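Local coordinates for intracellular serine protease (Bacillus licheniformis, PDB 4ZOQ), which cleaves peptide bonds sequence-specifically as a protease of class II lanthipeptides, probably by the serine mechanism of the subtilase family, at residues V190-P193 and S194-H198; T257-D260 and Q261-I265; K304-H307 and H308-K312. All blocks are in the same frame, centred on the assembly; numbering follows the deposited sequence.

Interaction 1: residues V190-P193 and S194-H198; sequences VHLP and SALKH
His191 turns the edge of its imidazole to the hydroxyl of Ser194: ND1 donates to OG over 2.7 Å with an N-H...O angle of 156°, and OG lies close to the ring plane. The ring gets there because CG stands anti to the backbone N (chi1 -173°). The backbone of His191 is used as well, for His191 O takes the amide N of Ala195 at 2.9 Å, nearly in line with the C=O. One step on, Leu196 N reaches Pro193 O at 3.0 Å and closes a type I turn that follows the cis Leu192-Pro193 peptide, a feature shared with subtilisin. On the apolar side, Val190 CG2 meets Ala195 CB at 3.3 Å, the side chains of Leu192 and Leu196 cross at about a right angle with their CD2 methyls 3.8 Å apart, and Leu196 CD1 rests on Pro193 CB. Strand 140-143 pairs with the strand before the turn, and Tyr141 meets the His191 ring. An alanine in place of His191 removes the ND1 donor, and Ser194 OG, left with fewer partners, would probably be freer to rotate. Since ND1 donates, it carries a proton, and Ser194 OG bridges the imidazole and the carboxylate of Glu220.

Interaction 2: residues T257-D260 and Q261-I265; sequences TALD and QMLNI
The carbonyl oxygen of Asp260 receives Ile265 N at 2.9 Å in a fairly straight bond, the donor standing above the carbonyl plane. The Leu263 amide is shared between Asp260 O and Leu259 O, both bonds weak. Earlier in the turn the bonding is regular: Gln261 N points to Thr257 O in the carbonyl plane, and Met262 N reaches Ala258 O. Asn264, at positive phi, gives its N to Gln261 O, and together with the Ile265-to-Asp260 bond this is a Schellman motif that ends helix 258-262. The other end carries a capping box, in which Thr257 OG1 accepts from Asp260 N at 3.2 Å while Thr257 N returns a bond to Asp260 OD2 at 3.2 Å, meeting the carboxylate on its anti side and well out of its plane. CG of Asp260 is anti to its carbonyl carbon (chi1 -64°), which turns the carboxylate back over the first turn. There it also binds strand 269-272, OD2 pairing with Ser270 OG and OD1 with Leu271 N. The apolar contact is between leucines running side by side, Leu259 CD1 and Leu263 CD1 being 4.1 Å apart. Ile265 CB lies 3.8 Å from the methylene CB of Asp260.

Interaction 3: residues K304-H307 and H308-K312; sequences KQVH and HILRK
Lys304 O and His308 N, 2.8 Å apart, make one of four successive i to i+4 backbone bonds that join the two segments. Gln305 O accepts from Ile309 N at 3.1 Å, Val306 O from Leu310 N at 3.0 Å and His307 O from Arg311 N at 2.9 Å. The Val306-Leu310 bond runs almost in line with its C=O, whereas the donors of the other three are tilted 22 to 26° from the carbonyl plane.

Apolar contact between side chains one turn apart is slight: Val306 CG1 and Leu310 CD1 approach to 4.4 Å, and both residues face inward, Val306 against Val289 and Ile290 of helix 275-297 and Leu310 against Phe170 of strand 168-172. With chi1 at -68°, Ile309 bends CG1 back over Gln305 O, at 3.4 Å, and touches Val289 too. On the outer side, Lys312 CG lies 3.7 Å over one face of the His308 ring, offset toward its rim.

The polar ends find partners beyond the segments. His307 reaches Glu222 of strand 221-226 with NE2. Gln305 spans Tyr293 OH with NE2 and Ser302 N with OE1. An amphipathic helix packed against helix 275-297, which carries the predicted catalytic Ser276 near its start, and against the largely parallel central sheet is characteristic of the alpha/beta subtilisin fold.

Overall arrangement
The three contacts follow one another along the chain without touching. Interaction 1 is the one close to the predicted charge relay system, with the side chain of His191 about 9 Å from that of Ser276 and about 10 Å from that of His86. Interactions 1 and 3 have centres 19 Å apart and nearest atoms about 7 Å apart, and both rest on strand 168-172 of the central sheet. Interaction 2 lies across the chain's centre from both, its centre about 36 Å from that of interaction 1 and 39 Å from that of interaction 3. Interaction 3 packs against helix 275-297, which carries Ser276, and interaction 2 against the strand before it, 269-272.

Interaction 1: residues V190-P193 and S194-H198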
loop_
_atom_site.group_PDB
_atom_site.type_symbol
_atom_site.label_atom_id
_atom_site.label_comp_id
_atom_site.label_asym_id
_atom_site.label_seq_id
_atom_site.Cartn_x
_atom_site.Cartn_y
_atom_site.Cartn_z
ATOM N N VAL B 190 1.272 5.953 16.885
ATOM C CA VAL B 190 0.874 6.456 15.588
ATOM C C VAL B 190 0.993 5.280 14.615
ATOM O O VAL B 190 1.806 4.373 14.828
ATOM C CB VAL B 190 1.745 7.662 15.206
ATOM C CG1 VAL B 190 3.159 7.227 14.819
ATOM C CG2 VAL B 190 1.100 8.476 14.144
ATOM N N HIS B 191 0.123 5.222 13.615
ATOM C CA HIS B 191 0.183 4.141 12.628
ATOM C C HIS B 191 0.934 4.690 11.418
ATOM O O HIS B 191 0.480 5.657 10.807
ATOM C CB HIS B 191 -1.234 3.649 12.247
ATOM C CG HIS B 191 -1.259 2.438 11.355
ATOM N ND1 HIS B 191 -1.696 2.487 10.045
ATOM C CD2 HIS B 191 -0.931 1.144 11.592
ATOM C CE1 HIS B 191 -1.635 1.278 9.515
ATOM N NE2 HIS B 191 -1.164 0.448 10.430
ATOM N N LEU B 192 2.059 4.072 11.066
ATOM C CA LEU B 192 2.947 4.577 10.007
ATOM C C LEU B 192 3.052 3.550 8.879
ATOM O O LEU B 192 3.213 2.355 9.150
ATOM C CB LEU B 192 4.315 4.860 10.599
ATOM C CG LEU B 192 4.365 5.903 11.716
ATOM C CD1 LEU B 192 5.699 5.869 12.360
ATOM C CD2 LEU B 192 4.168 7.259 11.115
ATOM N N PRO B 193 3.021 4.003 7.604
ATOM C CA PRO B 193 3.102 5.396 7.144
ATOM C C PRO B 193 1.775 6.128 6.992
ATOM O O PRO B 193 1.772 7.276 6.546
ATOM C CB PRO B 193 3.742 5.249 5.762
ATOM C CG PRO B 193 3.169 3.925 5.233
ATOM C CD PRO B 193 3.030 3.043 6.474
ATOM N N SER B 194 0.672 5.492 7.362
ATOM C CA SER B 194 -0.664 6.038 7.084
ATOM C C SER B 194 -0.904 7.398 7.741
ATOM O O SER B 194 -1.679 8.210 7.229
ATOM C CB SER B 194 -1.751 5.037 7.508
ATOM O OG SER B 194 -1.865 4.970 8.910
ATOM N N ALA B 195 -0.255 7.648 8.876
ATOM C CA ALA B 195 -0.450 8.912 9.582
ATOM C C ALA B 195 0.318 10.085 8.963
ATOM O O ALA B 195 0.035 11.234 9.275
ATOM C CB ALA B 195 -0.053 8.760 11.019
ATOM N N LEU B 196 1.293 9.789 8.106
ATOM C CA LEU B 196 2.193 10.804 7.553
ATOM C C LEU B 196 1.539 11.787 6.602
ATOM O O LEU B 196 0.640 11.434 5.848
ATOM C CB LEU B 196 3.353 10.136 6.805
ATOM C CG LEU B 196 4.304 9.190 7.533
ATOM C CD1 LEU B 196 5.188 8.488 6.495
ATOM C CD2 LEU B 196 5.149 9.954 8.550
ATOM N N LYS B 197 2.048 13.005 6.585
ATOM C CA LYS B 197 1.642 13.951 5.576
ATOM C C LYS B 197 2.100 13.446 4.187
ATOM O O LYS B 197 3.134 12.761 4.070
ATOM C CB LYS B 197 2.224 15.322 5.896
ATOM C CG LYS B 197 1.565 16.466 5.172
ATOM C CD LYS B 197 2.280 17.782 5.501
ATOM C CE LYS B 197 1.450 18.988 5.103
ATOM N NZ LYS B 197 1.364 19.082 3.633
ATOM N N HIS B 198 1.277 13.727 3.169
ATOM C CA HIS B 198 1.466 13.277 1.785
ATOM C C HIS B 198 1.245 11.749 1.610
ATOM O O HIS B 198 1.461 11.188 0.540
ATOM C CB HIS B 198 2.842 13.678 1.267
ATOM C CG HIS B 198 3.148 15.130 1.438
ATOM N ND1 HIS B 198 2.432 16.124 0.803
ATOM C CD2 HIS B 198 4.108 15.758 2.159
ATOM C CE1 HIS B 198 2.925 17.302 1.141
ATOM N NE2 HIS B 198 3.947 17.109 1.958
#

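Interaction 2: residues T257-D260 and Q261-I265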
loop_
_atom_site.group_PDB
_atom_site.type_symbol
_atom_site.label_atom_id
_atom_site.label_comp_id
_atom_site.label_asym_id
_atom_site.label_seq_id
_atom_site.Cartn_x
_atom_site.Cartn_y
_atom_site.Cartn_z
ATOM N N THR B 257 -7.937 -21.501 1.534
ATOM C CA THR B 257 -8.502 -21.889 2.826
ATOM C C THR B 257 -9.644 -22.881 2.725
ATOM O O THR B 257 -10.229 -23.039 1.661
ATOM C CB THR B 257 -9.032 -20.672 3.599
ATOM O OG1 THR B 257 -10.348 -20.330 3.116
ATOM C CG2 THR B 257 -8.053 -19.498 3.468
ATOM N N ALA B 258 -9.985 -23.506 3.850
ATOM C CA ALA B 258 -11.126 -24.432 3.928
ATOM C C ALA B 258 -12.457 -23.784 3.492
ATOM O O ALA B 258 -13.297 -24.425 2.885
ATOM C CB ALA B 258 -11.245 -24.995 5.335
ATOM N N LEU B 259 -12.645 -22.513 3.816
ATOM C CA LEU B 259 -13.831 -21.772 3.393
ATOM C C LEU B 259 -13.869 -21.671 1.881
ATOM O O LEU B 259 -14.932 -21.853 1.259
ATOM C CB LEU B 259 -13.819 -20.375 3.993
ATOM C CG LEU B 259 -14.932 -19.419 3.580
ATOM C CD1 LEU B 259 -16.272 -19.938 4.084
ATOM C CD2 LEU B 259 -14.631 -18.016 4.102
ATOM N N ASP B 260 -12.710 -21.395 1.280
ATOM C CA ASP B 260 -12.642 -21.317 -0.164
ATOM C C ASP B 260 -13.017 -22.674 -0.784
ATOM O O ASP B 260 -13.839 -22.738 -1.703
ATOM C CB ASP B 260 -11.236 -20.899 -0.646
ATOM C CG ASP B 260 -10.839 -19.491 -0.204
ATOM O OD1 ASP B 260 -11.718 -18.615 -0.110
ATOM O OD2 ASP B 260 -9.638 -19.245 0.033
ATOM N N GLN B 261 -12.436 -23.750 -0.251
ATOM C CA GLN B 261 -12.643 -25.093 -0.798
ATOM C C GLN B 261 -14.102 -25.456 -0.690
ATOM O O GLN B 261 -14.696 -25.951 -1.657
ATOM C CB GLN B 261 -11.799 -26.142 -0.082
ATOM C CG GLN B 261 -10.447 -25.646 0.320
ATOM C CD GLN B 261 -9.584 -26.717 0.965
ATOM O OE1 GLN B 261 -9.842 -27.173 2.099
ATOM N NE2 GLN B 261 -8.511 -27.084 0.270
ATOM N N MET B 262 -14.682 -25.185 0.474
ATOM C CA MET B 262 -16.099 -25.445 0.666
ATOM C C MET B 262 -16.977 -24.693 -0.333
ATOM O O MET B 262 -18.028 -25.190 -0.723
ATOM C CB MET B 262 -16.517 -25.050 2.082
ATOM C CG MET B 262 -17.978 -25.312 2.351
ATOM S SD MET B 262 -18.577 -24.482 3.833
ATOM C CE MET B 262 -19.224 -22.962 3.158
ATOM N N LEU B 263 -16.526 -23.525 -0.790
ATOM C CA LEU B 263 -17.306 -22.728 -1.744
ATOM C C LEU B 263 -16.850 -22.979 -3.186
ATOM O O LEU B 263 -17.258 -22.274 -4.115
ATOM C CB LEU B 263 -17.230 -21.231 -1.394
ATOM C CG LEU B 263 -17.895 -20.804 -0.073
ATOM C CD1 LEU B 263 -17.621 -19.330 0.270
ATOM C CD2 LEU B 263 -19.407 -21.085 -0.102
ATOM N N ASN B 264 -15.986 -23.982 -3.348
ATOM C CA ASN B 264 -15.402 -24.365 -4.640
ATOM C C ASN B 264 -14.646 -23.266 -5.356
ATOM O O ASN B 264 -14.622 -23.200 -6.583
ATOM C CB ASN B 264 -16.501 -24.900 -5.546
ATOM C CG ASN B 264 -17.154 -26.132 -4.968
ATOM O OD1 ASN B 264 -18.361 -26.161 -4.730
ATOM N ND2 ASN B 264 -16.350 -27.163 -4.728
ATOM N N ILE B 265 -13.980 -22.433 -4.572
ATOM C CA ILE B 265 -13.065 -21.465 -5.115
ATOM C C ILE B 265 -11.774 -22.178 -5.456
ATOM O O ILE B 265 -11.066 -22.617 -4.551
ATOM C CB ILE B 265 -12.736 -20.350 -4.100
ATOM C CG1 ILE B 265 -13.976 -19.921 -3.298
ATOM C CG2 ILE B 265 -11.947 -19.236 -4.782
ATOM C CD1 ILE B 265 -14.856 -18.894 -3.965
#

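Interaction 3: residues K304-H307 and H308-K312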
loop_
_atom_site.group_PDB
_atom_site.type_symbol
_atom_site.label_atom_id
_atom_site.label_comp_id
_atom_site.label_asym_id
_atom_site.label_seq_id
_atom_site.Cartn_x
_atom_site.Cartn_y
_atom_site.Cartn_z
ATOM N N LYS B 304 -1.791 16.421 -7.084
ATOM C CA LYS B 304 -2.928 17.177 -6.581
ATOM C C LYS B 304 -4.108 17.067 -7.518
ATOM O O LYS B 304 -5.245 16.928 -7.084
ATOM C CB LYS B 304 -2.584 18.670 -6.458
ATOM C CG LYS B 304 -2.083 19.136 -5.124
ATOM C CD LYS B 304 -1.851 20.658 -5.132
ATOM C CE LYS B 304 -1.098 21.113 -3.877
ATOM N NZ LYS B 304 -0.437 22.440 -4.024
ATOM N N GLN B 305 -3.837 17.077 -8.813
ATOM C CA GLN B 305 -4.921 16.929 -9.767
ATOM C C GLN B 305 -5.635 15.582 -9.630
ATOM O O GLN B 305 -6.860 15.529 -9.661
ATOM C CB GLN B 305 -4.405 17.092 -11.181
ATOM C CG GLN B 305 -4.282 18.534 -11.595
ATOM C CD GLN B 305 -3.582 18.682 -12.930
ATOM O OE1 GLN B 305 -2.388 18.394 -13.061
ATOM N NE2 GLN B 305 -4.344 19.070 -13.951
ATOM N N VAL B 306 -4.867 14.506 -9.478
ATOM C CA VAL B 306 -5.448 13.176 -9.325
ATOM C C VAL B 306 -6.197 13.090 -8.003
ATOM O O VAL B 306 -7.321 12.597 -7.958
ATOM C CB VAL B 306 -4.392 12.083 -9.412
ATOM C CG1 VAL B 306 -5.048 10.724 -9.313
ATOM C CG2 VAL B 306 -3.661 12.212 -10.730
ATOM N N HIS B 307 -5.577 13.603 -6.943
ATOM C CA HIS B 307 -6.187 13.611 -5.617
ATOM C C HIS B 307 -7.510 14.361 -5.661
ATOM O O HIS B 307 -8.507 13.956 -5.036
ATOM C CB HIS B 307 -5.242 14.255 -4.597
ATOM C CG HIS B 307 -5.715 14.152 -3.179
ATOM N ND1 HIS B 307 -6.752 14.915 -2.676
ATOM C CD2 HIS B 307 -5.271 13.397 -2.146
ATOM C CE1 HIS B 307 -6.940 14.613 -1.402
ATOM N NE2 HIS B 307 -6.060 13.692 -1.058
ATOM N N HIS B 308 -7.517 15.454 -6.418
ATOM C CA HIS B 308 -8.719 16.268 -6.568
ATOM C C HIS B 308 -9.841 15.457 -7.233
ATOM O O HIS B 308 -10.984 15.492 -6.801
ATOM C CB HIS B 308 -8.415 17.544 -7.377
ATOM C CG HIS B 308 -9.580 18.463 -7.490
ATOM N ND1 HIS B 308 -9.949 19.321 -6.479
ATOM C CD2 HIS B 308 -10.511 18.606 -8.464
ATOM C CE1 HIS B 308 -11.044 19.974 -6.833
ATOM N NE2 HIS B 308 -11.404 19.559 -8.034
ATOM N N ILE B 309 -9.513 14.730 -8.291
ATOM C CA ILE B 309 -10.504 13.900 -8.951
ATOM C C ILE B 309 -11.047 12.800 -7.997
ATOM O O ILE B 309 -12.261 12.596 -7.928
ATOM C CB ILE B 309 -9.917 13.295 -10.226
ATOM C CG1 ILE B 309 -9.676 14.423 -11.223
ATOM C CG2 ILE B 309 -10.872 12.268 -10.823
ATOM C CD1 ILE B 309 -8.780 14.065 -12.361
ATOM N N LEU B 310 -10.167 12.148 -7.233
ATOM C CA LEU B 310 -10.579 11.131 -6.259
ATOM C C LEU B 310 -11.510 11.705 -5.238
ATOM O O LEU B 310 -12.546 11.106 -4.901
ATOM C CB LEU B 310 -9.364 10.538 -5.530
ATOM C CG LEU B 310 -8.445 9.709 -6.431
ATOM C CD1 LEU B 310 -7.176 9.263 -5.752
ATOM C CD2 LEU B 310 -9.239 8.481 -6.896
ATOM N N ARG B 311 -11.139 12.880 -4.739
ATOM C CA ARG B 311 -11.917 13.527 -3.697
ATOM C C ARG B 311 -13.329 13.924 -4.172
ATOM O O ARG B 311 -14.304 13.591 -3.531
ATOM C CB ARG B 311 -11.150 14.729 -3.157
ATOM C CG ARG B 311 -11.941 15.592 -2.200
ATOM C CD ARG B 311 -11.031 16.600 -1.551
ATOM N NE ARG B 311 -10.783 17.770 -2.388
ATOM C CZ ARG B 311 -11.586 18.826 -2.493
ATOM N NH1 ARG B 311 -12.746 18.868 -1.839
ATOM N NH2 ARG B 311 -11.221 19.835 -3.278
ATOM N N LYS B 312 -13.449 14.546 -5.331
ATOM C CA LYS B 312 -14.758 15.000 -5.766
ATOM C C LYS B 312 -15.672 13.874 -6.238
ATOM O O LYS B 312 -16.887 14.035 -6.254
ATOM C CB LYS B 312 -14.619 16.033 -6.889
ATOM C CG LYS B 312 -14.044 17.348 -6.422
ATOM C CD LYS B 312 -15.191 18.150 -5.780
ATOM C CE LYS B 312 -14.850 19.622 -5.593
ATOM N NZ LYS B 312 -15.674 20.222 -4.507
#